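Local coordinates for uncharacterized protein (Aeropyrum pernix, PDB 3P1Z) that is of unknown function but has the two-part make-up of tRNA-splicing endonucleases and may bind nucleic acid or cleave tRNA introns, at residues E7-K12 with E65-A70; A15-E20 with A77-S82; A86-D91 with I158-A163; Y117-L122 with I148-D153. All coordinates share one frame; numbering follows the deposited sequence.

Interaction 1 of 4, residues E7-K12 with E65-A70; sequences EVAGCK and ETRGWA
Arg67 turns its CG anti to the carbonyl carbon (chi1 -63°) and runs extended to NE, which carries its guanidinium into the turn formed by Val8 to Cys11. Glu7 sets CG anti to its own backbone N (chi1 -166°) and also runs straight, which lays its carboxylate against one guanidinium face. Cys11 SG lies over the centre of the opposite face, 3.6 Å above the plane. The charged pair is long, with Glu7 OE2 3.6 Å from Arg67 NE. The oxygen stands off the guanidinium plane and meets no N-H head on. Ala9 O sits at the edge of the guanidinium, but its modelled place is uncertain. Glu65 holds the backbone end of Glu7. Its chain bends at chi2, and Glu65 OE2 accepts the N-H of Glu7 N through its syn lone pair at 3.3 Å and 177°. The turn is type II, with Gly10 at positive phi. A disulfide also ties Cys11 to Cys62, which touches Arg67. The contact joins the N-terminal loop to the chain before helix 68-79 at the surface. Charge attraction links the Glu7 and Arg67 side chains, and Arg67 is likely to balance in part the like charges of Glu7 and Glu65.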
loop_
_atom_site.group_PDB
_atom_site.type_symbol
_atom_site.label_atom_id
_atom_site.label_comp_id
_atom_site.label_asym_id
_atom_site.label_seq_id
_atom_site.Cartn_x
_atom_site.Cartn_y
_atom_site.Cartn_z
ATOM N N GLU A 7 -15.381 -48.791 9.340
ATOM C CA GLU A 7 -15.963 -47.667 10.074
ATOM C C GLU A 7 -16.924 -46.875 9.173
ATOM O O GLU A 7 -16.512 -45.937 8.474
ATOM C CB GLU A 7 -14.845 -46.758 10.610
ATOM C CG GLU A 7 -15.268 -45.741 11.679
ATOM C CD GLU A 7 -14.111 -44.858 12.133
ATOM O OE1 GLU A 7 -14.098 -44.457 13.318
ATOM O OE2 GLU A 7 -13.210 -44.576 11.306
ATOM N N VAL A 8 -18.201 -47.262 9.182
ATOM C CA VAL A 8 -19.203 -46.640 8.308
ATOM C C VAL A 8 -20.143 -45.699 9.075
ATOM O O VAL A 8 -20.942 -44.982 8.473
ATOM C CB VAL A 8 -20.040 -47.705 7.521
ATOM C CG1 VAL A 8 -19.124 -48.760 6.898
ATOM C CG2 VAL A 8 -21.090 -48.366 8.412
ATOM N N ALA A 9 -20.033 -45.709 10.405
ATOM C CA ALA A 9 -20.843 -44.849 11.274
ATOM C C ALA A 9 -20.488 -43.361 11.103
ATOM O O ALA A 9 -19.329 -42.977 11.253
ATOM C CB ALA A 9 -20.694 -45.280 12.747
ATOM N N GLY A 10 -21.479 -42.527 10.791
ATOM C CA GLY A 10 -21.249 -41.092 10.685
ATOM C C GLY A 10 -21.034 -40.550 9.278
ATOM O O GLY A 10 -21.244 -39.361 9.033
ATOM N N CYS A 11 -20.596 -41.408 8.358
ATOM C CA CYS A 11 -20.475 -41.038 6.951
ATOM C C CYS A 11 -21.841 -41.210 6.299
ATOM O O CYS A 11 -22.598 -42.097 6.684
ATOM C CB CYS A 11 -19.465 -41.945 6.255
ATOM S SG CYS A 11 -18.287 -42.709 7.391
ATOM N N LYS A 12 -22.164 -40.367 5.324
ATOM C CA LYS A 12 -23.374 -40.562 4.529
ATOM C C LYS A 12 -23.017 -41.188 3.183
ATOM O O LYS A 12 -23.822 -41.155 2.249
ATOM C CB LYS A 12 -24.142 -39.249 4.316
ATOM C CG LYS A 12 -24.968 -38.784 5.499
ATOM C CD LYS A 12 -25.494 -37.390 5.228
ATOM C CE LYS A 12 -25.937 -36.668 6.492
ATOM N NZ LYS A 12 -25.942 -35.180 6.309
ATOM N N GLU A 65 -10.935 -45.833 5.119
ATOM C CA GLU A 65 -10.924 -45.704 6.575
ATOM C C GLU A 65 -10.511 -44.301 7.002
ATOM O O GLU A 65 -10.358 -44.018 8.192
ATOM C CB GLU A 65 -9.990 -46.744 7.205
ATOM C CG GLU A 65 -10.612 -48.115 7.313
ATOM C CD GLU A 65 -11.993 -48.061 7.947
ATOM O OE1 GLU A 65 -12.077 -47.854 9.183
ATOM O OE2 GLU A 65 -12.992 -48.226 7.207
ATOM N N THR A 66 -10.330 -43.425 6.019
ATOM C CA THR A 66 -9.895 -42.063 6.291
ATOM C C THR A 66 -11.087 -41.116 6.342
ATOM O O THR A 66 -11.969 -41.170 5.486
ATOM C CB THR A 66 -8.879 -41.588 5.236
ATOM O OG1 THR A 66 -7.786 -42.511 5.191
ATOM C CG2 THR A 66 -8.351 -40.212 5.591
ATOM N N ARG A 67 -11.126 -40.264 7.360
ATOM C CA ARG A 67 -12.229 -39.322 7.491
ATOM C C ARG A 67 -11.802 -37.858 7.446
ATOM O O ARG A 67 -10.614 -37.535 7.498
ATOM C CB ARG A 67 -13.011 -39.572 8.780
ATOM C CG ARG A 67 -13.672 -40.917 8.866
ATOM C CD ARG A 67 -14.919 -40.809 9.727
ATOM N NE ARG A 67 -15.527 -42.113 9.974
ATOM C CZ ARG A 67 -16.634 -42.309 10.684
ATOM N NH1 ARG A 67 -17.275 -41.275 11.230
ATOM N NH2 ARG A 67 -17.095 -43.544 10.845
ATOM N N GLY A 68 -12.802 -36.984 7.347
ATOM C CA GLY A 68 -12.618 -35.555 7.475
ATOM C C GLY A 68 -11.437 -34.981 6.718
ATOM O O GLY A 68 -11.084 -35.447 5.640
ATOM N N TRP A 69 -10.822 -33.962 7.305
ATOM C CA TRP A 69 -9.773 -33.191 6.648
ATOM C C TRP A 69 -8.567 -34.022 6.246
ATOM O O TRP A 69 -7.864 -33.678 5.304
ATOM C CB TRP A 69 -9.369 -31.992 7.510
ATOM C CG TRP A 69 -10.322 -30.866 7.354
ATOM C CD1 TRP A 69 -11.476 -30.651 8.057
ATOM C CD2 TRP A 69 -10.225 -29.806 6.412
ATOM N NE1 TRP A 69 -12.096 -29.511 7.615
ATOM C CE2 TRP A 69 -11.348 -28.974 6.602
ATOM C CE3 TRP A 69 -9.296 -29.475 5.428
ATOM C CZ2 TRP A 69 -11.560 -27.824 5.836
ATOM C CZ3 TRP A 69 -9.510 -28.344 4.677
ATOM C CH2 TRP A 69 -10.630 -27.527 4.885
ATOM N N ALA A 70 -8.326 -35.112 6.958
ATOM C CA ALA A 70 -7.289 -36.046 6.561
ATOM C C ALA A 70 -7.691 -36.703 5.241
ATOM O O ALA A 70 -6.837 -37.120 4.454
ATOM C CB ALA A 70 -7.079 -37.086 7.634
#

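Interaction 2 of 4, residues A15-E20 with A77-S82; sequences ARLGVE and AGLGLS
Leu79 meets Leu17 where the end of helix 68-79 faces strand 14-18. The CB of Leu79 points neither at the strand nor away from it, and the contact begins at CG. CG is placed beside the backbone N, anti to the carbonyl carbon (chi1 -62°), and this swings the branch toward the other segment. Leu79 CG itself lies 3.8 Å from Leu17 CD1. Leu79 CD1 is looser, 4.1 Å from the same Leu17 CD1. Leu79 CD2 approaches Leu17 CD1 to 3.7 Å and also comes 4.0 Å from Gly18 O. Beyond that it brushes the backbone of Val19 and Glu20. The two leucine side chains lie alongside, running opposite ways. Leu17 CD2 lies over Gly78 CA at 4.2 Å, where a beta carbon on the glycine would collide with it. No hydrogen bond crosses; the contact is van der Waals packing. Pro49 packs on Leu79 from helix 49-57, and Val22 and Met63 touch Leu17. Gly80 is the first to leave helical backbone angles, with positive phi and two bonds back into the last turn, one from its N to Ala77 O. This is a Schellman motif, here closing a helix against an outer strand of the N-terminal antiparallel sheet.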
loop_
_atom_site.group_PDB
_atom_site.type_symbol
_atom_site.label_atom_id
_atom_site.label_comp_id
_atom_site.label_asym_id
_atom_site.label_seq_id
_atom_site.Cartn_x
_atom_site.Cartn_y
_atom_site.Cartn_z
ATOM N N ALA A 15 -16.032 -43.642 -0.263
ATOM C CA ALA A 15 -15.430 -43.486 -1.590
ATOM C C ALA A 15 -13.942 -43.820 -1.640
ATOM O O ALA A 15 -13.211 -43.609 -0.680
ATOM C CB ALA A 15 -15.668 -42.067 -2.112
ATOM N N ARG A 16 -13.501 -44.335 -2.780
ATOM C CA ARG A 16 -12.104 -44.701 -2.969
ATOM C C ARG A 16 -11.441 -43.720 -3.912
ATOM O O ARG A 16 -12.093 -43.112 -4.756
ATOM C CB ARG A 16 -11.991 -46.084 -3.586
ATOM C CG ARG A 16 -12.213 -46.071 -5.074
ATOM C CD ARG A 16 -11.636 -47.298 -5.739
ATOM N NE ARG A 16 -12.106 -47.402 -7.116
ATOM C CZ ARG A 16 -13.214 -48.045 -7.479
ATOM N NH1 ARG A 16 -13.960 -48.652 -6.561
ATOM N NH2 ARG A 16 -13.574 -48.084 -8.760
ATOM N N LEU A 17 -10.132 -43.578 -3.785
ATOM C CA LEU A 17 -9.416 -42.650 -4.634
ATOM C C LEU A 17 -8.732 -43.399 -5.759
ATOM O O LEU A 17 -7.786 -44.146 -5.525
ATOM C CB LEU A 17 -8.375 -41.883 -3.826
ATOM C CG LEU A 17 -7.664 -40.822 -4.659
ATOM C CD1 LEU A 17 -8.686 -39.824 -5.184
ATOM C CD2 LEU A 17 -6.599 -40.134 -3.827
ATOM N N GLY A 18 -9.212 -43.204 -6.981
ATOM C CA GLY A 18 -8.560 -43.782 -8.143
ATOM C C GLY A 18 -7.495 -42.870 -8.729
ATOM O O GLY A 18 -7.323 -41.727 -8.292
ATOM N N VAL A 19 -6.777 -43.377 -9.730
ATOM C CA VAL A 19 -5.753 -42.591 -10.418
ATOM C C VAL A 19 -6.253 -41.218 -10.855
ATOM O O VAL A 19 -5.568 -40.214 -10.649
ATOM C CB VAL A 19 -5.185 -43.318 -11.645
ATOM C CG1 VAL A 19 -4.601 -42.307 -12.620
ATOM C CG2 VAL A 19 -4.130 -44.326 -11.222
ATOM N N GLU A 20 -7.426 -41.166 -11.477
ATOM C CA GLU A 20 -8.044 -39.871 -11.747
ATOM C C GLU A 20 -9.496 -39.893 -11.333
ATOM O O GLU A 20 -10.388 -40.253 -12.117
ATOM C CB GLU A 20 -7.941 -39.451 -13.214
ATOM C CG GLU A 20 -7.622 -37.956 -13.422
ATOM C CD GLU A 20 -8.600 -36.975 -12.737
ATOM O OE1 GLU A 20 -8.159 -35.843 -12.407
ATOM O OE2 GLU A 20 -9.791 -37.320 -12.531
ATOM N N ALA A 77 -4.253 -33.562 -2.323
ATOM C CA ALA A 77 -2.907 -33.899 -2.744
ATOM C C ALA A 77 -3.010 -34.894 -3.889
ATOM O O ALA A 77 -2.446 -34.687 -4.967
ATOM C CB ALA A 77 -2.109 -34.485 -1.588
ATOM N N GLY A 78 -3.767 -35.962 -3.652
ATOM C CA GLY A 78 -3.778 -37.107 -4.540
ATOM C C GLY A 78 -4.017 -36.739 -5.984
ATOM O O GLY A 78 -3.257 -37.149 -6.875
ATOM N N LEU A 79 -5.066 -35.946 -6.202
ATOM C CA LEU A 79 -5.537 -35.602 -7.539
ATOM C C LEU A 79 -4.805 -34.388 -8.104
ATOM O O LEU A 79 -5.041 -33.982 -9.242
ATOM C CB LEU A 79 -7.054 -35.362 -7.514
ATOM C CG LEU A 79 -7.892 -36.580 -7.095
ATOM C CD1 LEU A 79 -9.378 -36.270 -7.041
ATOM C CD2 LEU A 79 -7.645 -37.751 -8.031
ATOM N N GLY A 80 -3.906 -33.818 -7.307
ATOM C CA GLY A 80 -3.157 -32.649 -7.726
ATOM C C GLY A 80 -3.965 -31.365 -7.733
ATOM O O GLY A 80 -3.779 -30.522 -8.599
ATOM N N LEU A 81 -4.866 -31.207 -6.771
ATOM C CA LEU A 81 -5.637 -29.971 -6.654
ATOM C C LEU A 81 -4.825 -28.831 -6.035
ATOM O O LEU A 81 -3.658 -29.006 -5.689
ATOM C CB LEU A 81 -6.912 -30.200 -5.841
ATOM C CG LEU A 81 -7.807 -31.267 -6.463
ATOM C CD1 LEU A 81 -9.160 -31.358 -5.759
ATOM C CD2 LEU A 81 -7.968 -30.970 -7.944
ATOM N N SER A 82 -5.450 -27.659 -5.924
ATOM C CA SER A 82 -4.828 -26.500 -5.287
ATOM C C SER A 82 -5.511 -26.154 -3.972
ATOM O O SER A 82 -6.707 -25.819 -3.945
ATOM C CB SER A 82 -4.867 -25.268 -6.194
ATOM O OG SER A 82 -4.845 -24.082 -5.407
#

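Interaction 3 of 4, residues A86-D91 with I158-A163; sequences ALVYFD and ITYYEA
Tyr160 and Asp91 approach from opposite directions, one from the strand and one from the helix. The phenol ring meets the carboxylate at its edge, with Asp91 OD2 in the ring plane. The two flat groups are turned 27° apart. Tyr160 OH donates to Asp91 OD2 at 3.1 Å, although the modelled place of that oxygen is less sure. Asp91 sets CG anti to its backbone N (chi1 -162°), which brings OD2 to the hydroxyl end of the ring edge. Lys95, one turn further along helix 83-95, forms a salt bridge with the same oxygen. Val88 flanks the ring as well. It lies alongside Tyr160, running the other way, and its CG1 lies near the ring plane, 3.7 Å from Tyr160 CE1. The helix and strand segments cross at -74°, with axes 10.2 Å apart. This is a helix packed across a mixed sheet, in the part of the chain assigned to the nuclease-like catalytic domain of tRNA-intron endonucleases. A phenylalanine in place of Tyr160 would probably leave Asp91 without its hydroxyl donor, with Lys95 still beside the carboxylate. Ile158, two residues earlier, also points toward the helix. Its CD1 reaches to 4.1 Å from Asp91 CB and 4.3 Å from Leu87 CB, so a single methyl touches two successive turns of the helix. Ala150 of the adjacent strand lies against Tyr160. Further along the strand, Tyr161 and Glu162 pair with an antiparallel strand of a neighbouring subunit, which carries the sheet across the interface.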
loop_
_atom_site.group_PDB
_atom_site.type_symbol
_atom_site.label_atom_id
_atom_site.label_comp_id
_atom_site.label_asym_id
_atom_site.label_seq_id
_atom_site.Cartn_x
_atom_site.Cartn_y
_atom_site.Cartn_z
ATOM N N ALA A 86 -9.556 -24.952 -3.398
ATOM C CA ALA A 86 -10.374 -25.861 -2.591
ATOM C C ALA A 86 -11.019 -25.135 -1.422
ATOM O O ALA A 86 -12.168 -25.397 -1.058
ATOM C CB ALA A 86 -9.515 -26.996 -2.070
ATOM N N LEU A 87 -10.243 -24.242 -0.817
ATOM C CA LEU A 87 -10.722 -23.433 0.291
ATOM C C LEU A 87 -11.821 -22.492 -0.194
ATOM O O LEU A 87 -12.897 -22.449 0.410
ATOM C CB LEU A 87 -9.569 -22.666 0.959
ATOM C CG LEU A 87 -8.577 -23.544 1.738
ATOM C CD1 LEU A 87 -7.359 -22.761 2.259
ATOM C CD2 LEU A 87 -9.304 -24.253 2.877
ATOM N N VAL A 88 -11.565 -21.767 -1.289
ATOM C CA VAL A 88 -12.536 -20.808 -1.825
ATOM C C VAL A 88 -13.783 -21.529 -2.257
ATOM O O VAL A 88 -14.880 -20.962 -2.270
ATOM C CB VAL A 88 -12.015 -20.074 -3.074
ATOM C CG1 VAL A 88 -13.058 -19.085 -3.567
ATOM C CG2 VAL A 88 -10.706 -19.377 -2.775
ATOM N N TYR A 89 -13.580 -22.780 -2.645
ATOM C CA TYR A 89 -14.653 -23.673 -3.028
ATOM C C TYR A 89 -15.467 -23.999 -1.796
ATOM O O TYR A 89 -16.673 -23.764 -1.764
ATOM C CB TYR A 89 -14.057 -24.952 -3.593
ATOM C CG TYR A 89 -15.055 -25.902 -4.180
ATOM C CD1 TYR A 89 -15.187 -26.021 -5.554
ATOM C CD2 TYR A 89 -15.856 -26.694 -3.371
ATOM C CE1 TYR A 89 -16.094 -26.903 -6.111
ATOM C CE2 TYR A 89 -16.765 -27.577 -3.920
ATOM C CZ TYR A 89 -16.879 -27.672 -5.292
ATOM O OH TYR A 89 -17.775 -28.532 -5.868
ATOM N N PHE A 90 -14.802 -24.537 -0.779
ATOM C CA PHE A 90 -15.494 -24.914 0.446
ATOM C C PHE A 90 -16.324 -23.748 0.936
ATOM O O PHE A 90 -17.520 -23.889 1.184
ATOM C CB PHE A 90 -14.517 -25.319 1.547
ATOM C CG PHE A 90 -13.715 -26.541 1.238
ATOM C CD1 PHE A 90 -14.029 -27.345 0.162
ATOM C CD2 PHE A 90 -12.655 -26.903 2.048
ATOM C CE1 PHE A 90 -13.278 -28.468 -0.120
ATOM C CE2 PHE A 90 -11.911 -28.032 1.779
ATOM C CZ PHE A 90 -12.223 -28.817 0.693
ATOM N N ASP A 91 -15.661 -22.602 1.086
ATOM C CA ASP A 91 -16.301 -21.367 1.505
ATOM C C ASP A 91 -17.552 -21.175 0.672
ATOM O O ASP A 91 -18.643 -20.970 1.207
ATOM C CB ASP A 91 -15.347 -20.189 1.291
ATOM C CG ASP A 91 -15.747 -18.945 2.080
ATOM O OD1 ASP A 91 -15.595 -18.935 3.320
ATOM O OD2 ASP A 91 -16.199 -17.965 1.454
ATOM N N ILE A 158 -9.769 -15.415 3.453
ATOM C CA ILE A 158 -10.300 -15.206 2.118
ATOM C C ILE A 158 -11.085 -13.915 1.994
ATOM O O ILE A 158 -11.986 -13.646 2.777
ATOM C CB ILE A 158 -11.247 -16.329 1.726
ATOM C CG1 ILE A 158 -10.554 -17.683 1.876
ATOM C CG2 ILE A 158 -11.771 -16.102 0.304
ATOM C CD1 ILE A 158 -11.489 -18.851 1.709
ATOM N N THR A 159 -10.752 -13.133 0.978
ATOM C CA THR A 159 -11.501 -11.923 0.668
ATOM C C THR A 159 -12.074 -11.982 -0.737
ATOM O O THR A 159 -11.493 -12.591 -1.633
ATOM C CB THR A 159 -10.637 -10.670 0.803
ATOM O OG1 THR A 159 -9.738 -10.839 1.900
ATOM C CG2 THR A 159 -11.514 -9.491 1.077
ATOM N N TYR A 160 -13.225 -11.356 -0.925
ATOM C CA TYR A 160 -13.865 -11.372 -2.230
ATOM C C TYR A 160 -14.053 -9.961 -2.767
ATOM O O TYR A 160 -14.499 -9.063 -2.050
ATOM C CB TYR A 160 -15.210 -12.088 -2.162
ATOM C CG TYR A 160 -15.112 -13.581 -1.935
ATOM C CD1 TYR A 160 -14.753 -14.445 -2.971
ATOM C CD2 TYR A 160 -15.400 -14.131 -0.695
ATOM C CE1 TYR A 160 -14.681 -15.812 -2.778
ATOM C CE2 TYR A 160 -15.328 -15.505 -0.489
ATOM C CZ TYR A 160 -14.964 -16.338 -1.531
ATOM O OH TYR A 160 -14.883 -17.690 -1.323
ATOM N N TYR A 161 -13.704 -9.775 -4.035
ATOM C CA TYR A 161 -13.854 -8.487 -4.700
ATOM C C TYR A 161 -14.295 -8.662 -6.141
ATOM O O TYR A 161 -13.672 -9.382 -6.915
ATOM C CB TYR A 161 -12.536 -7.715 -4.681
ATOM C CG TYR A 161 -12.065 -7.325 -3.300
ATOM C CD1 TYR A 161 -12.637 -6.256 -2.620
ATOM C CD2 TYR A 161 -11.043 -8.020 -2.678
ATOM C CE1 TYR A 161 -12.206 -5.897 -1.357
ATOM C CE2 TYR A 161 -10.603 -7.666 -1.409
ATOM C CZ TYR A 161 -11.190 -6.605 -0.751
ATOM O OH TYR A 161 -10.749 -6.251 0.515
ATOM N N GLU A 162 -15.387 -8.010 -6.498
ATOM C CA GLU A 162 -15.719 -7.823 -7.898
ATOM C C GLU A 162 -14.610 -6.998 -8.514
ATOM O O GLU A 162 -14.170 -6.018 -7.930
ATOM C CB GLU A 162 -17.031 -7.063 -8.018
ATOM C CG GLU A 162 -17.646 -7.118 -9.385
ATOM C CD GLU A 162 -19.155 -6.988 -9.336
ATOM O OE1 GLU A 162 -19.773 -7.014 -10.418
ATOM O OE2 GLU A 162 -19.721 -6.872 -8.225
ATOM N N ALA A 163 -14.156 -7.392 -9.693
ATOM C CA ALA A 163 -13.177 -6.607 -10.445
ATOM C C ALA A 163 -13.659 -6.370 -11.886
ATOM O O ALA A 163 -13.549 -7.247 -12.735
ATOM C CB ALA A 163 -11.822 -7.302 -10.429
#

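Interaction 4 of 4, residues Y117-L122 with I148-D153; sequences YEVLVL and IVAIVD
Ile148 packs its side chain against Val119 and Tyr117 in a parallel strand pair. Ile148 CB lies 3.7 Å from Val119 CG2, and its CG2 branch touches both Val119 methyls. The other branch, Ile148 CG1, meets the edge of the Tyr117 ring, 3.7 Å from Tyr117 CD1. CG1 stands beside the backbone N, anti to the carbonyl carbon (chi1 -59°), and this directs it to the tyrosine while CG2 takes the valine. With an alanine here both branches are gone, and the Tyr117 ring edge and the Val119 methyls would probably lose their apolar partner. Further along the same face, Val119 CG1 rests 3.6 Å from Ala150 CB. On the other face Leu122 crosses Val149 at about a right angle, with Leu122 CD1 and Val149 CG2 3.5 Å apart. The backbone fixes this register. Ile148 N bonds to Glu118 O at 2.7 Å. Ala150 N bonds to Leu120 O at 2.8 Å, close to straight at 178°. Leu122 N to Ala150 O and Val152 N to Leu122 O continue the ladder. Glu118 turns its acid away to a salt bridge with Arg104. An aromatic ring of a neighbouring subunit meets the Tyr117 ring. The chain between the strands runs through helix 130-142, making a beta-alpha-beta crossover. Trp136 of that helix touches Leu120. Val88 of helix 83-95 lies on Val121, Ala150 and Val152, and strand 158-166 lies beside strand 146-152 in the sheet.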
loop_
_atom_site.group_PDB
_atom_site.type_symbol
_atom_site.label_atom_id
_atom_site.label_comp_id
_atom_site.label_asym_id
_atom_site.label_seq_id
_atom_site.Cartn_x
_atom_site.Cartn_y
_atom_site.Cartn_z
ATOM N N TYR A 117 -21.133 -16.251 -12.065
ATOM C CA TYR A 117 -20.040 -15.571 -11.400
ATOM C C TYR A 117 -18.729 -16.310 -11.614
ATOM O O TYR A 117 -18.614 -17.489 -11.329
ATOM C CB TYR A 117 -20.345 -15.476 -9.912
ATOM C CG TYR A 117 -21.331 -14.389 -9.539
ATOM C CD1 TYR A 117 -20.887 -13.114 -9.228
ATOM C CD2 TYR A 117 -22.696 -14.637 -9.480
ATOM C CE1 TYR A 117 -21.769 -12.111 -8.879
ATOM C CE2 TYR A 117 -23.588 -13.643 -9.125
ATOM C CZ TYR A 117 -23.120 -12.376 -8.828
ATOM O OH TYR A 117 -24.001 -11.374 -8.478
ATOM N N GLU A 118 -17.724 -15.616 -12.110
ATOM C CA GLU A 118 -16.456 -16.265 -12.390
ATOM C C GLU A 118 -15.425 -15.800 -11.381
ATOM O O GLU A 118 -15.085 -14.619 -11.339
ATOM C CB GLU A 118 -15.994 -15.938 -13.811
ATOM C CG GLU A 118 -14.591 -16.392 -14.139
ATOM C CD GLU A 118 -14.239 -16.159 -15.596
ATOM O OE1 GLU A 118 -13.124 -15.661 -15.870
ATOM O OE2 GLU A 118 -15.085 -16.459 -16.471
ATOM N N VAL A 119 -14.926 -16.719 -10.563
ATOM C CA VAL A 119 -14.010 -16.338 -9.495
ATOM C C VAL A 119 -12.591 -16.766 -9.794
ATOM O O VAL A 119 -12.327 -17.936 -10.043
ATOM C CB VAL A 119 -14.429 -16.882 -8.108
ATOM C CG1 VAL A 119 -13.536 -16.293 -7.005
ATOM C CG2 VAL A 119 -15.900 -16.594 -7.818
ATOM N N LEU A 120 -11.673 -15.808 -9.752
ATOM C CA LEU A 120 -10.270 -16.115 -9.923
ATOM C C LEU A 120 -9.670 -16.205 -8.546
ATOM O O LEU A 120 -9.882 -15.311 -7.728
ATOM C CB LEU A 120 -9.590 -15.023 -10.733
ATOM C CG LEU A 120 -8.092 -15.166 -10.979
ATOM C CD1 LEU A 120 -7.806 -16.316 -11.918
ATOM C CD2 LEU A 120 -7.548 -13.881 -11.561
ATOM N N VAL A 121 -8.944 -17.292 -8.288
ATOM C CA VAL A 121 -8.312 -17.533 -6.991
ATOM C C VAL A 121 -6.852 -17.125 -7.051
ATOM O O VAL A 121 -6.109 -17.615 -7.881
ATOM C CB VAL A 121 -8.393 -19.023 -6.575
ATOM C CG1 VAL A 121 -7.880 -19.227 -5.150
ATOM C CG2 VAL A 121 -9.811 -19.539 -6.696
ATOM N N LEU A 122 -6.452 -16.220 -6.163
ATOM C CA LEU A 122 -5.072 -15.755 -6.096
ATOM C C LEU A 122 -4.540 -15.936 -4.688
ATOM O O LEU A 122 -5.298 -15.866 -3.732
ATOM C CB LEU A 122 -4.990 -14.277 -6.485
ATOM C CG LEU A 122 -5.646 -13.894 -7.812
ATOM C CD1 LEU A 122 -5.860 -12.386 -7.875
ATOM C CD2 LEU A 122 -4.803 -14.374 -8.961
ATOM N N ILE A 148 -15.133 -12.025 -10.550
ATOM C CA ILE A 148 -14.852 -12.034 -9.121
ATOM C C ILE A 148 -13.402 -12.400 -8.849
ATOM O O ILE A 148 -12.797 -13.173 -9.589
ATOM C CB ILE A 148 -15.840 -12.926 -8.341
ATOM C CG1 ILE A 148 -17.273 -12.424 -8.564
ATOM C CG2 ILE A 148 -15.506 -12.954 -6.851
ATOM C CD1 ILE A 148 -17.536 -11.042 -8.009
ATOM N N VAL A 149 -12.840 -11.801 -7.806
ATOM C CA VAL A 149 -11.482 -12.116 -7.382
ATOM C C VAL A 149 -11.492 -12.545 -5.910
ATOM O O VAL A 149 -12.029 -11.860 -5.035
ATOM C CB VAL A 149 -10.508 -10.938 -7.651
ATOM C CG1 VAL A 149 -10.227 -10.151 -6.380
ATOM C CG2 VAL A 149 -9.225 -11.430 -8.251
ATOM N N ALA A 150 -10.931 -13.714 -5.650
ATOM C CA ALA A 150 -10.825 -14.200 -4.281
ATOM C C ALA A 150 -9.361 -14.311 -3.876
ATOM O O ALA A 150 -8.592 -15.090 -4.446
ATOM C CB ALA A 150 -11.549 -15.538 -4.107
ATOM N N ILE A 151 -8.977 -13.507 -2.900
ATOM C CA ILE A 151 -7.614 -13.531 -2.422
ATOM C C ILE A 151 -7.518 -14.250 -1.101
ATOM O O ILE A 151 -8.204 -13.928 -0.139
ATOM C CB ILE A 151 -7.045 -12.125 -2.302
ATOM C CG1 ILE A 151 -7.080 -11.470 -3.682
ATOM C CG2 ILE A 151 -5.618 -12.169 -1.741
ATOM C CD1 ILE A 151 -7.663 -10.107 -3.688
ATOM N N VAL A 152 -6.655 -15.246 -1.075
ATOM C CA VAL A 152 -6.426 -16.005 0.120
ATOM C C VAL A 152 -5.076 -15.574 0.616
ATOM O O VAL A 152 -4.079 -15.808 -0.042
ATOM C CB VAL A 152 -6.423 -17.517 -0.196
ATOM C CG1 VAL A 152 -6.317 -18.341 1.092
ATOM C CG2 VAL A 152 -7.671 -17.883 -0.984
ATOM N N ASP A 153 -5.024 -14.940 1.772
ATOM C CA ASP A 153 -3.728 -14.535 2.290
ATOM C C ASP A 153 -2.906 -15.713 2.830
ATOM O O ASP A 153 -3.374 -16.858 2.928
ATOM C CB ASP A 153 -3.850 -13.426 3.349
ATOM C CG ASP A 153 -4.080 -13.973 4.762
ATOM O OD1 ASP A 153 -3.676 -13.326 5.750
ATOM O OD2 ASP A 153 -4.673 -15.048 4.894
#

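From the N terminus, interaction 1 closes a loop from 7-12 to 65-70. Interaction 2 opens inside that span and closes after it, so the two cross. Interaction 1 holds the chain leading into helix 68-79, and interaction 2 holds its far end. The chain then enters helix 83-95, where interaction 3 opens; it closes at 158-163 and ties that helix to strand 158-166. Interaction 4 opens and closes entirely within its span, joining neighbouring strands of the mixed sheet. These two centres are about 5 Å apart and share a packed core. Interactions 1 and 3 also touch, where Trp69 meets Phe90 and Leu87, linking the successive helices between the two halves.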